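Local coordinates for protein alpha-1,4-endofucoidanase (Mariniflexile fucanivorans, PDB 6DLH) that hydrolyses alpha-1,4 linkages within fucoidan chains, as a retaining, endo-acting member of glycoside hydrolase family 107, at residues S125-L130 and L551-V556; I516-G521 and Y559-D564; G528-F533 and V607-L612. All blocks are in the same frame, centred on the assembly; numbering follows the deposited sequence.

Contact 1 (S125-L130 and L551-V556); sequences SVDDPL and LLKLGV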
loop_
_atom_site.group_PDB
_atom_site.type_symbol
_atom_site.label_atom_id
_atom_site.label_comp_id
_atom_site.label_asym_id
_atom_site.label_seq_id
_atom_site.Cartn_x
_atom_site.Cartn_y
_atom_site.Cartn_z
ATOM N N SER A 125 -9.359 -13.498 -2.488
ATOM C CA SER A 125 -9.361 -14.214 -3.755
ATOM C C SER A 125 -8.827 -13.330 -4.884
ATOM O O SER A 125 -8.607 -13.808 -5.996
ATOM C CB SER A 125 -10.736 -14.779 -4.064
ATOM O OG SER A 125 -11.698 -13.742 -4.206
ATOM N N VAL A 126 -8.604 -12.045 -4.581
ATOM C CA VAL A 126 -8.228 -11.065 -5.589
ATOM C C VAL A 126 -6.737 -10.745 -5.485
ATOM O O VAL A 126 -5.995 -10.979 -6.435
ATOM C CB VAL A 126 -9.101 -9.800 -5.507
ATOM C CG1 VAL A 126 -8.708 -8.771 -6.557
ATOM C CG2 VAL A 126 -10.578 -10.136 -5.610
ATOM N N ASP A 127 -6.300 -10.222 -4.331
ATOM C CA ASP A 127 -4.934 -9.727 -4.225
ATOM C C ASP A 127 -4.481 -9.618 -2.770
ATOM O O ASP A 127 -5.259 -9.234 -1.894
ATOM C CB ASP A 127 -4.806 -8.366 -4.916
ATOM C CG ASP A 127 -3.374 -7.959 -5.204
ATOM O OD1 ASP A 127 -2.557 -8.852 -5.513
ATOM O OD2 ASP A 127 -3.092 -6.752 -5.125
ATOM N N ASP A 128 -3.201 -9.944 -2.541
ATOM C CA ASP A 128 -2.483 -9.536 -1.342
ATOM C C ASP A 128 -1.448 -8.467 -1.709
ATOM O O ASP A 128 -0.289 -8.790 -1.971
ATOM C CB ASP A 128 -1.821 -10.726 -0.638
ATOM C CG ASP A 128 -1.194 -10.342 0.694
ATOM O OD1 ASP A 128 -1.240 -9.140 1.042
ATOM O OD2 ASP A 128 -0.670 -11.239 1.380
ATOM N N PRO A 129 -1.818 -7.165 -1.735
ATOM C CA PRO A 129 -0.874 -6.095 -2.081
ATOM C C PRO A 129 0.354 -6.012 -1.174
ATOM O O PRO A 129 1.465 -5.791 -1.650
ATOM C CB PRO A 129 -1.706 -4.812 -1.968
ATOM C CG PRO A 129 -3.142 -5.280 -2.080
ATOM C CD PRO A 129 -3.167 -6.655 -1.450
ATOM N N LEU A 130 0.161 -6.229 0.129
ATOM C CA LEU A 130 1.250 -6.124 1.087
ATOM C C LEU A 130 2.350 -7.136 0.774
ATOM O O LEU A 130 3.527 -6.778 0.786
ATOM C CB LEU A 130 0.704 -6.296 2.509
ATOM C CG LEU A 130 1.710 -6.069 3.637
ATOM C CD1 LEU A 130 2.358 -4.693 3.533
ATOM C CD2 LEU A 130 1.049 -6.245 4.995
ATOM N N LEU A 551 -7.293 -8.740 -12.435
ATOM C CA LEU A 551 -5.844 -8.847 -12.418
ATOM C C LEU A 551 -5.389 -10.131 -13.105
ATOM O O LEU A 551 -6.062 -11.158 -13.047
ATOM C CB LEU A 551 -5.360 -8.817 -10.964
ATOM C CG LEU A 551 -5.650 -7.522 -10.204
ATOM C CD1 LEU A 551 -5.323 -7.674 -8.727
ATOM C CD2 LEU A 551 -4.881 -6.356 -10.810
ATOM N N LEU A 552 -4.220 -10.048 -13.746
ATOM C CA LEU A 552 -3.510 -11.219 -14.223
ATOM C C LEU A 552 -2.138 -11.229 -13.559
ATOM O O LEU A 552 -1.417 -10.243 -13.641
ATOM C CB LEU A 552 -3.409 -11.137 -15.750
ATOM C CG LEU A 552 -4.746 -11.098 -16.491
ATOM C CD1 LEU A 552 -4.537 -10.889 -17.982
ATOM C CD2 LEU A 552 -5.544 -12.369 -16.237
ATOM N N LYS A 553 -1.790 -12.336 -12.897
ATOM C CA LYS A 553 -0.608 -12.353 -12.049
ATOM C C LYS A 553 0.251 -13.584 -12.323
ATOM O O LYS A 553 -0.244 -14.711 -12.371
ATOM C CB LYS A 553 -1.007 -12.308 -10.570
ATOM C CG LYS A 553 -1.767 -11.064 -10.131
ATOM C CD LYS A 553 -1.773 -10.862 -8.630
ATOM C CE LYS A 553 -2.725 -11.782 -7.901
ATOM N NZ LYS A 553 -2.384 -11.877 -6.462
ATOM N N LEU A 554 1.559 -13.342 -12.468
ATOM C CA LEU A 554 2.560 -14.387 -12.604
ATOM C C LEU A 554 2.369 -15.394 -11.473
ATOM O O LEU A 554 2.214 -15.011 -10.313
ATOM C CB LEU A 554 3.942 -13.724 -12.556
ATOM C CG LEU A 554 5.160 -14.617 -12.802
ATOM C CD1 LEU A 554 5.250 -15.038 -14.266
ATOM C CD2 LEU A 554 6.442 -13.905 -12.372
ATOM N N GLY A 555 2.333 -16.683 -11.836
ATOM C CA GLY A 555 2.234 -17.762 -10.866
ATOM C C GLY A 555 0.786 -18.136 -10.546
ATOM O O GLY A 555 0.543 -19.115 -9.840
ATOM N N VAL A 556 -0.165 -17.345 -11.061
ATOM C CA VAL A 556 -1.585 -17.596 -10.857
ATOM C C VAL A 556 -2.232 -17.815 -12.223
ATOM O O VAL A 556 -2.843 -18.855 -12.463
ATOM C CB VAL A 556 -2.283 -16.447 -10.099
ATOM C CG1 VAL A 556 -3.731 -16.777 -9.763
ATOM C CG2 VAL A 556 -1.527 -16.037 -8.843
#
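The carboxylate of D127 is gripped at both oxygens: OD1 takes the ammonium of K553, with D127 OD1 and K553 NZ 3.2 Å apart, while OD2 forms a salt bridge with R64 and accepts a hydrogen bond from the backbone N of G62. K553 arrives at the anti lone pair of OD1, the side turned away from OD2. With both oxygens engaged, the rotation of this buried carboxylate is probably well fixed. The lysine reaches it through a bend at chi3 (-76°), which also brings K553 CE to 3.7 Å from V126 O, a distance that indicates packing. A sodium ion is modelled about 3 Å from the nearest atom of the K553 side chain.

Beside the ion pair lies an apolar patch built on one methyl group. L551 CD1 stands 3.9 Å from D127 CB, the leucine crossing the aspartate at about a right angle, and it meets V126 CG1 at 4.2 Å. L551 and K553, two residues apart on one strand, both direct CB at 125-130 and share the contact between hydrocarbon and charge.

Only 162 Å² is buried in all, which marks a slender junction at the surface. It joins the loop leading into helix 129-139, which precedes strand 143-149 of the parallel sheet, to strand 550-553, an outermost strand of a three-stranded antiparallel sheet in the Ig-like region, paired there with strand 586-590.

Contact 2 (I516-G521 and Y559-D564); sequences ISHPAG and YDFEGD. With CA (calcium ion), chain G.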
loop_
_atom_site.group_PDB
_atom_site.type_symbol
_atom_site.label_atom_id
_atom_site.label_comp_id
_atom_site.label_asym_id
_atom_site.label_seq_id
_atom_site.Cartn_x
_atom_site.Cartn_y
_atom_site.Cartn_z
ATOM N N ILE A 516 14.899 -22.619 -7.380
ATOM C CA ILE A 516 13.562 -22.155 -7.712
ATOM C C ILE A 516 12.542 -23.209 -7.286
ATOM O O ILE A 516 12.853 -24.397 -7.214
ATOM C CB ILE A 516 13.448 -21.803 -9.212
ATOM C CG1 ILE A 516 12.082 -21.211 -9.576
ATOM C CG2 ILE A 516 13.792 -22.999 -10.090
ATOM C CD1 ILE A 516 11.833 -19.819 -9.031
ATOM N N SER A 517 11.325 -22.740 -6.997
ATOM C CA SER A 517 10.211 -23.592 -6.622
ATOM C C SER A 517 8.986 -23.168 -7.423
ATOM O O SER A 517 8.389 -22.129 -7.148
ATOM C CB SER A 517 9.966 -23.513 -5.135
ATOM O OG SER A 517 8.923 -24.395 -4.743
ATOM N N HIS A 518 8.627 -23.979 -8.423
ATOM C CA HIS A 518 7.541 -23.650 -9.332
ATOM C C HIS A 518 6.201 -23.716 -8.608
ATOM O O HIS A 518 6.035 -24.511 -7.687
ATOM C CB HIS A 518 7.579 -24.568 -10.558
ATOM C CG HIS A 518 8.894 -24.534 -11.255
ATOM N ND1 HIS A 518 9.292 -23.453 -12.018
ATOM C CD2 HIS A 518 9.910 -25.423 -11.284
ATOM C CE1 HIS A 518 10.497 -23.683 -12.500
ATOM N NE2 HIS A 518 10.897 -24.888 -12.068
ATOM N N PRO A 519 5.204 -22.888 -9.002
ATOM C CA PRO A 519 3.868 -22.960 -8.412
ATOM C C PRO A 519 3.133 -24.180 -8.959
ATOM O O PRO A 519 3.432 -24.646 -10.059
ATOM C CB PRO A 519 3.200 -21.675 -8.921
ATOM C CG PRO A 519 3.870 -21.415 -10.254
ATOM C CD PRO A 519 5.304 -21.861 -10.052
ATOM N N ALA A 520 2.171 -24.687 -8.180
ATOM C CA ALA A 520 1.318 -25.777 -8.627
ATOM C C ALA A 520 0.280 -25.239 -9.611
ATOM O O ALA A 520 0.009 -24.039 -9.636
ATOM C CB ALA A 520 0.675 -26.447 -7.436
ATOM N N GLY A 521 -0.274 -26.137 -10.433
ATOM C CA GLY A 521 -1.321 -25.787 -11.379
ATOM C C GLY A 521 -0.781 -25.544 -12.787
ATOM O O GLY A 521 -1.552 -25.291 -13.712
ATOM N N TYR A 559 2.717 -18.215 -16.409
ATOM C CA TYR A 559 3.973 -18.571 -15.765
ATOM C C TYR A 559 5.042 -18.960 -16.786
ATOM O O TYR A 559 4.727 -19.333 -17.912
ATOM C CB TYR A 559 3.749 -19.664 -14.715
ATOM C CG TYR A 559 4.975 -20.012 -13.912
ATOM C CD1 TYR A 559 5.464 -19.151 -12.937
ATOM C CD2 TYR A 559 5.660 -21.199 -14.134
ATOM C CE1 TYR A 559 6.592 -19.469 -12.196
ATOM C CE2 TYR A 559 6.793 -21.526 -13.404
ATOM C CZ TYR A 559 7.261 -20.659 -12.432
ATOM O OH TYR A 559 8.374 -20.982 -11.708
ATOM N N ASP A 560 6.312 -18.872 -16.362
ATOM C CA ASP A 560 7.461 -19.199 -17.190
ATOM C C ASP A 560 8.471 -19.983 -16.358
ATOM O O ASP A 560 8.914 -19.522 -15.304
ATOM C CB ASP A 560 8.099 -17.946 -17.798
ATOM C CG ASP A 560 9.235 -18.258 -18.759
ATOM O OD1 ASP A 560 10.334 -18.666 -18.287
ATOM O OD2 ASP A 560 9.019 -18.114 -19.970
ATOM N N PHE A 561 8.861 -21.159 -16.862
ATOM C CA PHE A 561 9.584 -22.109 -16.029
ATOM C C PHE A 561 11.066 -21.762 -15.946
ATOM O O PHE A 561 11.787 -22.377 -15.166
ATOM C CB PHE A 561 9.327 -23.554 -16.466
ATOM C CG PHE A 561 8.040 -24.117 -15.923
ATOM C CD1 PHE A 561 6.846 -23.947 -16.609
ATOM C CD2 PHE A 561 8.019 -24.792 -14.710
ATOM C CE1 PHE A 561 5.659 -24.447 -16.096
ATOM C CE2 PHE A 561 6.831 -25.296 -14.199
ATOM C CZ PHE A 561 5.653 -25.119 -14.894
ATOM N N GLU A 562 11.507 -20.773 -16.736
ATOM C CA GLU A 562 12.895 -20.333 -16.684
ATOM C C GLU A 562 12.979 -18.963 -16.013
ATOM O O GLU A 562 14.061 -18.390 -15.918
ATOM C CB GLU A 562 13.535 -20.300 -18.075
ATOM C CG GLU A 562 13.529 -21.645 -18.785
ATOM C CD GLU A 562 12.176 -22.058 -19.338
ATOM O OE1 GLU A 562 11.487 -21.195 -19.935
ATOM O OE2 GLU A 562 11.813 -23.244 -19.166
ATOM N N GLY A 563 11.822 -18.455 -15.565
ATOM C CA GLY A 563 11.730 -17.182 -14.872
ATOM C C GLY A 563 12.078 -16.000 -15.774
ATOM O O GLY A 563 12.549 -14.975 -15.286
ATOM N N ASP A 564 11.848 -16.159 -17.084
ATOM C CA ASP A 564 12.055 -15.097 -18.059
ATOM C C ASP A 564 11.013 -14.002 -17.841
ATOM O O ASP A 564 9.881 -14.296 -17.464
ATOM C CB ASP A 564 11.991 -15.622 -19.498
ATOM C CG ASP A 564 13.049 -16.662 -19.838
ATOM O OD1 ASP A 564 14.176 -16.553 -19.320
ATOM O OD2 ASP A 564 12.736 -17.580 -20.613
HETATM CA CA CA G . 10.953 -19.258 -21.097
HETATM O O HOH W 1 12.638 -19.824 -22.962
#
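H518 and Y559 meet rim to rim with their ring planes at 83°, neither lying over the other's face, and this setting brings H518 ND1 to 2.7 Å from Y559 OH. The pair forms a hydrogen bond bent to 148°, in which either partner could be the donor. F561 closes on the same imidazole from above: F561 CD2 lies 3.3 Å from H518 ND1, over one face and displaced toward the rim. The two planes are inclined obliquely, and the pairing completes an aromatic cluster of three, in which Y559 CE2 stands over the centre of the F561 ring. P519 takes a face of the phenol, its CD 3.6 Å from the centroid of the Y559 ring in a CH-pi contact. With CG anti to the backbone N (chi1 -175°), Y559 extends its ring so that one face takes P519 while its rim and hydroxyl meet H518.

The turn carrying F561 is tied down behind the cluster. D560 OD1 accepts from E562 N at 2.9 Å, an Asx turn, and from D564 N on the opposite face of the carboxylate. D560 OD2 is thereby presented to the calcium ion at 2.5 Å, which E562 OE1 and D564 OD2 also bind.

Segment 516-521 belongs to the linker between strands 505-513 and 531-532. Through the cluster that linker packs against the loop joining strand 558-559, which pairs with 531-532, to strand 567-572 of the mixed four-stranded sheet.

Contact 3 (G528-F533 and V607-L612); sequences GTPVWF and VSDGIL. With CA (calcium ion), chain G.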
loop_
_atom_site.group_PDB
_atom_site.type_symbol
_atom_site.label_atom_id
_atom_site.label_comp_id
_atom_site.label_asym_id
_atom_site.label_seq_id
_atom_site.Cartn_x
_atom_site.Cartn_y
_atom_site.Cartn_z
ATOM N N GLY A 528 10.524 -24.143 -22.954
ATOM C CA GLY A 528 10.754 -22.764 -22.547
ATOM C C GLY A 528 9.569 -21.834 -22.820
ATOM O O GLY A 528 9.634 -20.652 -22.492
ATOM N N THR A 529 8.490 -22.369 -23.407
ATOM C CA THR A 529 7.317 -21.576 -23.751
ATOM C C THR A 529 6.639 -21.090 -22.469
ATOM O O THR A 529 6.428 -21.873 -21.538
ATOM C CB THR A 529 6.343 -22.375 -24.633
ATOM O OG1 THR A 529 7.051 -22.964 -25.725
ATOM C CG2 THR A 529 5.187 -21.554 -25.166
ATOM N N PRO A 530 6.297 -19.783 -22.361
ATOM C CA PRO A 530 5.501 -19.296 -21.234
ATOM C C PRO A 530 4.052 -19.715 -21.475
ATOM O O PRO A 530 3.601 -19.704 -22.617
ATOM C CB PRO A 530 5.691 -17.775 -21.311
ATOM C CG PRO A 530 5.900 -17.508 -22.786
ATOM C CD PRO A 530 6.671 -18.711 -23.297
ATOM N N VAL A 531 3.349 -20.090 -20.394
ATOM C CA VAL A 531 2.063 -20.772 -20.485
ATOM C C VAL A 531 1.008 -20.061 -19.636
ATOM O O VAL A 531 1.313 -19.537 -18.569
ATOM C CB VAL A 531 2.179 -22.255 -20.075
ATOM C CG1 VAL A 531 2.864 -23.103 -21.135
ATOM C CG2 VAL A 531 2.848 -22.429 -18.721
ATOM N N TRP A 532 -0.244 -20.088 -20.112
ATOM C CA TRP A 532 -1.397 -19.652 -19.338
ATOM C C TRP A 532 -1.883 -20.779 -18.422
ATOM O O TRP A 532 -1.541 -21.942 -18.627
ATOM C CB TRP A 532 -2.519 -19.183 -20.269
ATOM C CG TRP A 532 -2.213 -17.948 -21.059
ATOM C CD1 TRP A 532 -1.704 -17.888 -22.324
ATOM C CD2 TRP A 532 -2.438 -16.586 -20.656
ATOM N NE1 TRP A 532 -1.587 -16.587 -22.734
ATOM C CE2 TRP A 532 -2.025 -15.763 -21.730
ATOM C CE3 TRP A 532 -2.927 -15.979 -19.491
ATOM C CZ2 TRP A 532 -2.094 -14.371 -21.672
ATOM C CZ3 TRP A 532 -2.995 -14.604 -19.438
ATOM C CH2 TRP A 532 -2.588 -13.815 -20.514
ATOM N N PHE A 533 -2.684 -20.420 -17.407
ATOM C CA PHE A 533 -3.197 -21.378 -16.437
ATOM C C PHE A 533 -4.190 -22.331 -17.106
ATOM O O PHE A 533 -4.107 -23.543 -16.917
ATOM C CB PHE A 533 -3.786 -20.671 -15.211
ATOM C CG PHE A 533 -4.530 -21.577 -14.261
ATOM C CD1 PHE A 533 -3.844 -22.394 -13.371
ATOM C CD2 PHE A 533 -5.918 -21.632 -14.274
ATOM C CE1 PHE A 533 -4.532 -23.241 -12.513
ATOM C CE2 PHE A 533 -6.606 -22.482 -13.419
ATOM C CZ PHE A 533 -5.913 -23.285 -12.539
ATOM N N VAL A 607 0.997 -14.314 -24.066
ATOM C CA VAL A 607 2.071 -14.160 -23.101
ATOM C C VAL A 607 3.370 -14.597 -23.776
ATOM O O VAL A 607 3.439 -15.703 -24.310
ATOM C CB VAL A 607 1.800 -14.942 -21.797
ATOM C CG1 VAL A 607 1.656 -16.439 -22.035
ATOM C CG2 VAL A 607 2.856 -14.672 -20.732
ATOM N N SER A 608 4.389 -13.724 -23.740
ATOM C CA SER A 608 5.641 -13.965 -24.441
ATOM C C SER A 608 6.829 -13.788 -23.497
ATOM O O SER A 608 6.737 -13.039 -22.526
ATOM C CB SER A 608 5.753 -13.059 -25.639
ATOM O OG SER A 608 7.103 -12.983 -26.073
ATOM N N ASP A 609 7.941 -14.478 -23.785
ATOM C CA ASP A 609 9.183 -14.241 -23.063
ATOM C C ASP A 609 10.201 -13.566 -23.982
ATOM O O ASP A 609 11.397 -13.531 -23.678
ATOM C CB ASP A 609 9.715 -15.497 -22.354
ATOM C CG ASP A 609 10.194 -16.613 -23.273
ATOM O OD1 ASP A 609 10.373 -16.340 -24.492
ATOM O OD2 ASP A 609 10.382 -17.759 -22.762
ATOM N N GLY A 610 9.721 -13.042 -25.113
ATOM C CA GLY A 610 10.614 -12.477 -26.109
ATOM C C GLY A 610 11.083 -13.475 -27.172
ATOM O O GLY A 610 11.566 -13.055 -28.218
ATOM N N ILE A 611 10.971 -14.786 -26.905
ATOM C CA ILE A 611 11.401 -15.804 -27.855
ATOM C C ILE A 611 10.215 -16.691 -28.231
ATOM O O ILE A 611 9.872 -16.791 -29.408
ATOM C CB ILE A 611 12.600 -16.628 -27.328
ATOM C CG1 ILE A 611 13.826 -15.759 -27.031
ATOM C CG2 ILE A 611 12.938 -17.782 -28.270
ATOM C CD1 ILE A 611 14.872 -16.445 -26.155
ATOM N N LEU A 612 9.618 -17.354 -27.229
ATOM C CA LEU A 612 8.433 -18.181 -27.430
ATOM C C LEU A 612 7.236 -17.537 -26.732
ATOM O O LEU A 612 7.409 -16.721 -25.822
ATOM C CB LEU A 612 8.687 -19.597 -26.891
ATOM C CG LEU A 612 9.899 -20.328 -27.470
ATOM C CD1 LEU A 612 10.230 -21.575 -26.661
ATOM C CD2 LEU A 612 9.680 -20.680 -28.932
HETATM CA CA CA G . 10.953 -19.258 -21.097
HETATM O O HOH W 1 12.638 -19.824 -22.962
#
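A calcium site at one end of an Ig-like domain brings G528-F533 and V607-L612 together. The ion is bound by the backbone carbonyl of G528 (O to calcium 2.4 Å) and by D609 (OD2 to calcium 2.3 Å); D560, E562, D564 and a water supply the other ligands. No hydrogen bond runs directly between the two segments, and the close approach of G528 O to D609 OD2 is explained by the metal they share.

D609 divides its work between its oxygens. Its CG sits between the backbone N and the carbonyl carbon (chi1 68°), folding the carboxylate back over its own turn. D609 OD1 accepts from I611 N at 2.9 Å, almost head-on to the C-O bond, and also from L612 N, forming an Asx turn and a wider Asx motif. These two bonds hold the carboxylate with OD2 facing the calcium. An ST turn, S608 OG accepting from G610 N, tightens the same loop.

Next to the metal site, P530 wedges into the hairpin, with P530 CD 3.3 Å from L612 O and P530 CG 3.4 Å from V607 O. L612 CD1 packs 3.6 Å from T529 OG1, a hydroxyl bonded to D527. Further along, V607 CG1 rests over the W532 indole, 3.7 Å from the centroid of its five-membered ring and 28° off the normal: a CH-pi contact. The indole's NE1 is bonded to S614 O, which probably helps fix the face it offers.

A glycine carbonyl from the incoming linker, an Asp-x-Glu loop and a late aspartate recur as calcium ligands at G634, D666, E668, D670 and D715, and at G419, D451, E453 and D502, where the loop gives only two ligands in this model, marking the site as a repeated feature of this protein's Ig-like domains.

How the contacts relate
The six segments interleave along the chain in the order 125-130, 516-521, 528-533, 551-556, 559-564 and 607-612, so every pair of contacts crosses. Contacts 2 and 3 are nearest, their centres 11 Å apart; they share the calcium ion and its water, and a probable backbone bond from Y559 N to V531 O (2.9 Å) joins strands 558-559 and 531-532. Contact 1 lies about 15 Å from contact 2 and 19 Å from contact 3, centre to centre, touching them through L554 on Y559 and L552 on W532. Contact 1 joins the Ig-like domain to the part holding the parallel sheet, contact 2 to the preceding linker, and contact 3 closes its calcium-bound end.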